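Local coordinates for uncharacterized protein (Thermus thermophilus HB8, PDB 4WVA) that hydrolyses mannosylglycerate, and probably glucosylglycerate as well, to the free sugar and glycerate, as a glycoside hydrolase of family 63, at residues 155-167 with 203-215. Numbering follows the deposited sequence. Where two conformers were deposited one is given.
Sequences VIVHPWESGMDNS and DYDRYLSLLYLFR
H158 reaches the helix with NE2, which donates to the carbonyl O of Y207 at 2.8 Å, N-H...O 158°. The donor lies in the carbonyl plane, on a lone pair, while that oxygen also accepts from L211 N. CG of H158 stands anti to the backbone N (chi1 -161°), swinging the ring to the helix. There L210 CD1 lies over one face, 4.1 Å from the ring centroid. ND1, across CE1 from NE2, takes the backbone N-H of W160 nearly in the ring plane, so bonds at both nitrogens fix its rotation.

Y207 points at the loop, where P159 and W160 come obliquely onto the same side of its ring, P159 by the CD1/CE1 flank (CG 3.6 Å from Y207 CE1) and W160 by the CD2 flank. Y207 CB lies over one face of the W160 six-membered ring. The phenol OH ends near D165 O and N166 CB. V157 CG2 meets F214 CZ at 3.6 Å.

A water takes the N-H of W160 NE1, donates to OD2 of D165 and lies 3.2 Å from Y204 OH, which R198 holds too. Y349 OH also bonds OD2, and bound Tris lies beside it. Behind, E161 OE2 accepts from V157 N, while OE1 pairs with R146. In this (α/α)6-barrel the contact seats the loop carrying the probable proton donor on helix 201-216, with helix 221-227 packing on V157 and F214 and helix 171-175 on P159.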
loop_
_atom_site.group_PDB
_atom_site.type_symbol
_atom_site.label_atom_id
_atom_site.label_comp_id
_atom_site.label_asym_id
_atom_site.label_seq_id
_atom_site.Cartn_x
_atom_site.Cartn_y
_atom_site.Cartn_z
ATOM N N VAL A 155 -11.635 -17.907 -6.875
ATOM C CA VAL A 155 -12.212 -18.291 -8.148
ATOM C C VAL A 155 -13.734 -18.487 -8.029
ATOM O O VAL A 155 -14.193 -19.091 -7.037
ATOM C CB VAL A 155 -11.593 -19.643 -8.552
ATOM C CG1 VAL A 155 -12.172 -20.161 -9.860
ATOM C CG2 VAL A 155 -10.081 -19.503 -8.641
ATOM N N ILE A 156 -14.484 -18.015 -9.015
ATOM C CA ILE A 156 -15.884 -18.403 -9.182
ATOM C C ILE A 156 -15.957 -19.493 -10.248
ATOM O O ILE A 156 -15.229 -19.464 -11.253
ATOM C CB ILE A 156 -16.829 -17.227 -9.496
ATOM C CG1 ILE A 156 -16.433 -16.461 -10.760
ATOM C CG2 ILE A 156 -16.934 -16.300 -8.281
ATOM C CD1 ILE A 156 -17.496 -15.509 -11.275
ATOM N N VAL A 157 -16.845 -20.462 -10.013
ATOM C CA VAL A 157 -17.062 -21.569 -10.934
ATOM C C VAL A 157 -18.390 -21.464 -11.682
ATOM O O VAL A 157 -18.685 -22.304 -12.538
ATOM C CB VAL A 157 -16.933 -22.918 -10.196
ATOM C CG1 VAL A 157 -15.509 -23.061 -9.639
ATOM C CG2 VAL A 157 -17.964 -23.050 -9.083
ATOM N N HIS A 158 -19.166 -20.415 -11.402
ATOM C CA HIS A 158 -20.417 -20.203 -12.087
ATOM C C HIS A 158 -20.611 -18.701 -12.246
ATOM O O HIS A 158 -20.401 -17.989 -11.271
ATOM C CB HIS A 158 -21.562 -20.804 -11.262
ATOM C CG HIS A 158 -22.799 -21.047 -12.064
ATOM N ND1 HIS A 158 -23.511 -20.023 -12.641
ATOM C CD2 HIS A 158 -23.419 -22.193 -12.431
ATOM C CE1 HIS A 158 -24.519 -20.524 -13.341
ATOM N NE2 HIS A 158 -24.493 -21.841 -13.212
ATOM N N PRO A 159 -21.034 -18.231 -13.429
ATOM C CA PRO A 159 -21.282 -16.788 -13.604
ATOM C C PRO A 159 -22.285 -16.212 -12.581
ATOM O O PRO A 159 -22.201 -15.027 -12.224
ATOM C CB PRO A 159 -21.813 -16.685 -15.039
ATOM C CG PRO A 159 -22.253 -18.073 -15.394
ATOM C CD PRO A 159 -21.302 -18.975 -14.677
ATOM N N TRP A 160 -23.225 -17.026 -12.107
ATOM C CA TRP A 160 -24.167 -16.600 -11.058
ATOM C C TRP A 160 -23.448 -16.098 -9.808
ATOM O O TRP A 160 -23.972 -15.223 -9.108
ATOM C CB TRP A 160 -25.151 -17.715 -10.656
ATOM C CG TRP A 160 -26.332 -17.875 -11.601
ATOM C CD1 TRP A 160 -26.909 -16.896 -12.328
ATOM C CD2 TRP A 160 -27.109 -19.066 -11.845
ATOM N NE1 TRP A 160 -27.985 -17.393 -13.040
ATOM C CE2 TRP A 160 -28.116 -18.725 -12.768
ATOM C CE3 TRP A 160 -27.031 -20.389 -11.390
ATOM C CZ2 TRP A 160 -29.047 -19.658 -13.242
ATOM C CZ3 TRP A 160 -27.945 -21.317 -11.878
ATOM C CH2 TRP A 160 -28.939 -20.941 -12.782
ATOM N N GLU A 161 -22.262 -16.644 -9.524
ATOM C CA GLU A 161 -21.543 -16.274 -8.307
ATOM C C GLU A 161 -20.976 -14.853 -8.327
ATOM O O GLU A 161 -20.709 -14.283 -7.259
ATOM C CB GLU A 161 -20.424 -17.255 -8.012
ATOM C CG GLU A 161 -20.907 -18.671 -7.805
ATOM C CD GLU A 161 -19.810 -19.591 -7.345
ATOM O OE1 GLU A 161 -19.992 -20.262 -6.315
ATOM O OE2 GLU A 161 -18.752 -19.609 -8.004
ATOM N N SER A 162 -20.824 -14.288 -9.516
ATOM C CA SER A 162 -20.467 -12.874 -9.676
ATOM C C SER A 162 -21.595 -11.935 -9.290
ATOM O O SER A 162 -21.364 -10.753 -9.074
ATOM C CB SER A 162 -20.058 -12.576 -11.113
ATOM O OG SER A 162 -21.186 -12.590 -11.991
ATOM N N GLY A 163 -22.828 -12.453 -9.234
ATOM C CA GLY A 163 -24.001 -11.599 -9.116
ATOM C C GLY A 163 -24.350 -10.851 -10.391
ATOM O O GLY A 163 -25.382 -10.171 -10.444
ATOM N N MET A 164 -23.526 -11.007 -11.427
ATOM C CA MET A 164 -23.629 -10.260 -12.672
ATOM C C MET A 164 -23.757 -11.274 -13.806
ATOM O O MET A 164 -22.884 -11.455 -14.664
ATOM C CB MET A 164 -22.428 -9.339 -12.846
ATOM C CG MET A 164 -22.252 -8.409 -11.671
ATOM S SD MET A 164 -20.883 -7.270 -11.931
ATOM C CE MET A 164 -20.842 -6.370 -10.380
ATOM N N ASP A 165 -24.909 -11.936 -13.779
ATOM C CA ASP A 165 -25.078 -13.248 -14.406
ATOM C C ASP A 165 -24.590 -13.326 -15.847
ATOM O O ASP A 165 -23.864 -14.242 -16.211
ATOM C CB ASP A 165 -26.553 -13.679 -14.391
ATOM C CG ASP A 165 -27.219 -13.571 -13.034
ATOM O OD1 ASP A 165 -26.585 -13.198 -12.017
ATOM O OD2 ASP A 165 -28.437 -13.877 -12.979
ATOM N N ASN A 166 -25.013 -12.379 -16.678
ATOM C CA ASN A 166 -24.687 -12.395 -18.097
ATOM C C ASN A 166 -23.717 -11.292 -18.513
ATOM O O ASN A 166 -23.743 -10.817 -19.651
ATOM C CB ASN A 166 -25.967 -12.365 -18.953
ATOM C CG ASN A 166 -26.635 -11.006 -18.957
ATOM O OD1 ASN A 166 -26.439 -10.191 -18.034
ATOM N ND2 ASN A 166 -27.428 -10.738 -19.996
ATOM N N SER A 167 -22.859 -10.865 -17.588
ATOM C CA SER A 167 -21.813 -9.905 -17.940
ATOM C C SER A 167 -21.094 -10.378 -19.207
ATOM O O SER A 167 -20.794 -11.564 -19.306
ATOM C CB SER A 167 -20.775 -9.822 -16.829
ATOM O OG SER A 167 -19.748 -8.906 -17.190
ATOM N N ASP A 203 -27.247 -18.708 -22.765
ATOM C CA ASP A 203 -26.733 -18.459 -21.408
ATOM C C ASP A 203 -27.302 -19.450 -20.403
ATOM O O ASP A 203 -26.559 -20.158 -19.712
ATOM C CB ASP A 203 -27.079 -17.043 -20.945
ATOM C CG ASP A 203 -26.514 -15.987 -21.836
ATOM O OD1 ASP A 203 -25.291 -15.930 -21.991
ATOM O OD2 ASP A 203 -27.293 -15.210 -22.389
ATOM N N TYR A 204 -28.630 -19.529 -20.316
ATOM C CA TYR A 204 -29.238 -20.466 -19.386
ATOM C C TYR A 204 -28.838 -21.918 -19.622
ATOM O O TYR A 204 -28.662 -22.660 -18.674
ATOM C CB TYR A 204 -30.762 -20.343 -19.345
ATOM C CG TYR A 204 -31.250 -19.471 -18.209
ATOM C CD1 TYR A 204 -31.741 -20.017 -17.029
ATOM C CD2 TYR A 204 -31.239 -18.099 -18.338
ATOM C CE1 TYR A 204 -32.191 -19.193 -15.999
ATOM C CE2 TYR A 204 -31.674 -17.273 -17.321
ATOM C CZ TYR A 204 -32.160 -17.813 -16.167
ATOM O OH TYR A 204 -32.602 -16.963 -15.168
ATOM N N ASP A 205 -28.685 -22.321 -20.883
ATOM C CA ASP A 205 -28.247 -23.686 -21.170
ATOM C C ASP A 205 -26.944 -24.003 -20.442
ATOM O O ASP A 205 -26.790 -25.060 -19.827
ATOM C CB ASP A 205 -28.040 -23.874 -22.674
ATOM C CG ASP A 205 -29.348 -24.028 -23.443
ATOM O OD1 ASP A 205 -30.423 -24.184 -22.819
ATOM O OD2 ASP A 205 -29.289 -23.987 -24.692
ATOM N N ARG A 206 -26.024 -23.046 -20.490
ATOM C CA ARG A 206 -24.710 -23.194 -19.872
ATOM C C ARG A 206 -24.758 -23.000 -18.348
ATOM O O ARG A 206 -24.084 -23.717 -17.627
ATOM C CB ARG A 206 -23.713 -22.277 -20.590
ATOM C CG ARG A 206 -23.475 -22.745 -22.027
ATOM C CD ARG A 206 -22.866 -21.720 -22.951
ATOM N NE ARG A 206 -22.582 -22.355 -24.237
ATOM C CZ ARG A 206 -23.495 -22.589 -25.182
ATOM N NH1 ARG A 206 -24.756 -22.196 -25.025
ATOM N NH2 ARG A 206 -23.139 -23.223 -26.308
ATOM N N TYR A 207 -25.597 -22.087 -17.846
ATOM C CA TYR A 207 -25.852 -22.008 -16.408
ATOM C C TYR A 207 -26.286 -23.378 -15.840
ATOM O O TYR A 207 -25.817 -23.812 -14.786
ATOM C CB TYR A 207 -26.924 -20.942 -16.037
ATOM C CG TYR A 207 -26.707 -19.502 -16.502
ATOM C CD1 TYR A 207 -25.450 -19.026 -16.899
ATOM C CD2 TYR A 207 -27.777 -18.588 -16.506
ATOM C CE1 TYR A 207 -25.277 -17.714 -17.323
ATOM C CE2 TYR A 207 -27.613 -17.279 -16.939
ATOM C CZ TYR A 207 -26.361 -16.838 -17.341
ATOM O OH TYR A 207 -26.210 -15.536 -17.770
ATOM N N LEU A 208 -27.221 -24.039 -16.533
ATOM C CA LEU A 208 -27.766 -25.309 -16.061
ATOM C C LEU A 208 -26.779 -26.460 -16.223
ATOM O O LEU A 208 -26.650 -27.298 -15.335
ATOM C CB LEU A 208 -29.126 -25.615 -16.724
ATOM C CG LEU A 208 -30.345 -25.103 -15.944
ATOM C CD1 LEU A 208 -30.526 -25.893 -14.657
ATOM C CD2 LEU A 208 -30.259 -23.621 -15.631
ATOM N N SER A 209 -26.058 -26.473 -17.334
ATOM C CA SER A 209 -24.984 -27.468 -17.527
ATOM C C SER A 209 -23.999 -27.471 -16.353
ATOM O O SER A 209 -23.628 -28.527 -15.812
ATOM C CB SER A 209 -24.248 -27.221 -18.838
ATOM O OG SER A 209 -23.149 -28.112 -18.965
ATOM N N LEU A 210 -23.585 -26.279 -15.928
ATOM C CA LEU A 210 -22.693 -26.173 -14.777
ATOM C C LEU A 210 -23.330 -26.693 -13.500
ATOM O O LEU A 210 -22.703 -27.443 -12.746
ATOM C CB LEU A 210 -22.218 -24.721 -14.591
ATOM C CG LEU A 210 -21.218 -24.162 -15.621
ATOM C CD1 LEU A 210 -21.052 -22.649 -15.472
ATOM C CD2 LEU A 210 -19.869 -24.846 -15.520
ATOM N N LEU A 211 -24.583 -26.312 -13.256
ATOM C CA LEU A 211 -25.330 -26.788 -12.107
ATOM C C LEU A 211 -25.347 -28.314 -12.081
ATOM O O LEU A 211 -25.065 -28.924 -11.048
ATOM C CB LEU A 211 -26.767 -26.236 -12.121
ATOM C CG LEU A 211 -27.631 -26.413 -10.853
ATOM C CD1 LEU A 211 -28.834 -25.485 -10.898
ATOM C CD2 LEU A 211 -28.106 -27.849 -10.639
ATOM N N TYR A 212 -25.681 -28.918 -13.223
ATOM C CA TYR A 212 -25.787 -30.380 -13.304
ATOM C C TYR A 212 -24.443 -31.042 -13.040
ATOM O O TYR A 212 -24.381 -32.067 -12.362
ATOM C CB TYR A 212 -26.356 -30.836 -14.654
ATOM C CG TYR A 212 -27.790 -30.408 -14.923
ATOM C CD1 TYR A 212 -28.741 -30.407 -13.910
ATOM C CD2 TYR A 212 -28.193 -30.013 -16.195
ATOM C CE1 TYR A 212 -30.046 -30.019 -14.150
ATOM C CE2 TYR A 212 -29.498 -29.621 -16.440
ATOM C CZ TYR A 212 -30.414 -29.631 -15.410
ATOM O OH TYR A 212 -31.716 -29.247 -15.633
ATOM N N LEU A 213 -23.360 -30.455 -13.547
ATOM C CA LEU A 213 -22.019 -30.962 -13.240
ATOM C C LEU A 213 -21.762 -30.920 -11.729
ATOM O O LEU A 213 -21.333 -31.903 -11.133
ATOM C CB LEU A 213 -20.936 -30.175 -13.991
ATOM C CG LEU A 213 -19.487 -30.506 -13.617
ATOM C CD1 LEU A 213 -19.196 -31.963 -13.992
ATOM C CD2 LEU A 213 -18.505 -29.560 -14.271
ATOM N N PHE A 214 -22.015 -29.774 -11.098
ATOM C CA PHE A 214 -21.757 -29.652 -9.665
ATOM C C PHE A 214 -22.592 -30.630 -8.840
ATOM O O PHE A 214 -22.100 -31.206 -7.866
ATOM C CB PHE A 214 -22.016 -28.215 -9.177
ATOM C CG PHE A 214 -21.263 -27.156 -9.944
ATOM C CD1 PHE A 214 -20.094 -27.446 -10.655
ATOM C CD2 PHE A 214 -21.694 -25.838 -9.897
ATOM C CE1 PHE A 214 -19.409 -26.447 -11.333
ATOM C CE2 PHE A 214 -21.017 -24.850 -10.584
ATOM C CZ PHE A 214 -19.890 -25.150 -11.306
ATOM N N ARG A 215 -23.851 -30.804 -9.244
ATOM C CA ARG A 215 -24.779 -31.717 -8.577
ATOM C C ARG A 215 -24.280 -33.148 -8.712
ATOM O O ARG A 215 -24.283 -33.899 -7.739
ATOM C CB ARG A 215 -26.195 -31.576 -9.165
ATOM C CG ARG A 215 -27.282 -32.323 -8.391
ATOM C CD ARG A 215 -28.656 -32.116 -9.011
ATOM N NE ARG A 215 -28.778 -32.776 -10.310
ATOM C CZ ARG A 215 -29.818 -32.661 -11.142
ATOM N NH1 ARG A 215 -30.861 -31.891 -10.842
ATOM N NH2 ARG A 215 -29.811 -33.320 -12.296
HETATM O O HOH W 1 -29.798 -15.654 -14.570
HETATM O O HOH W 2 -27.336 -12.455 -22.393
#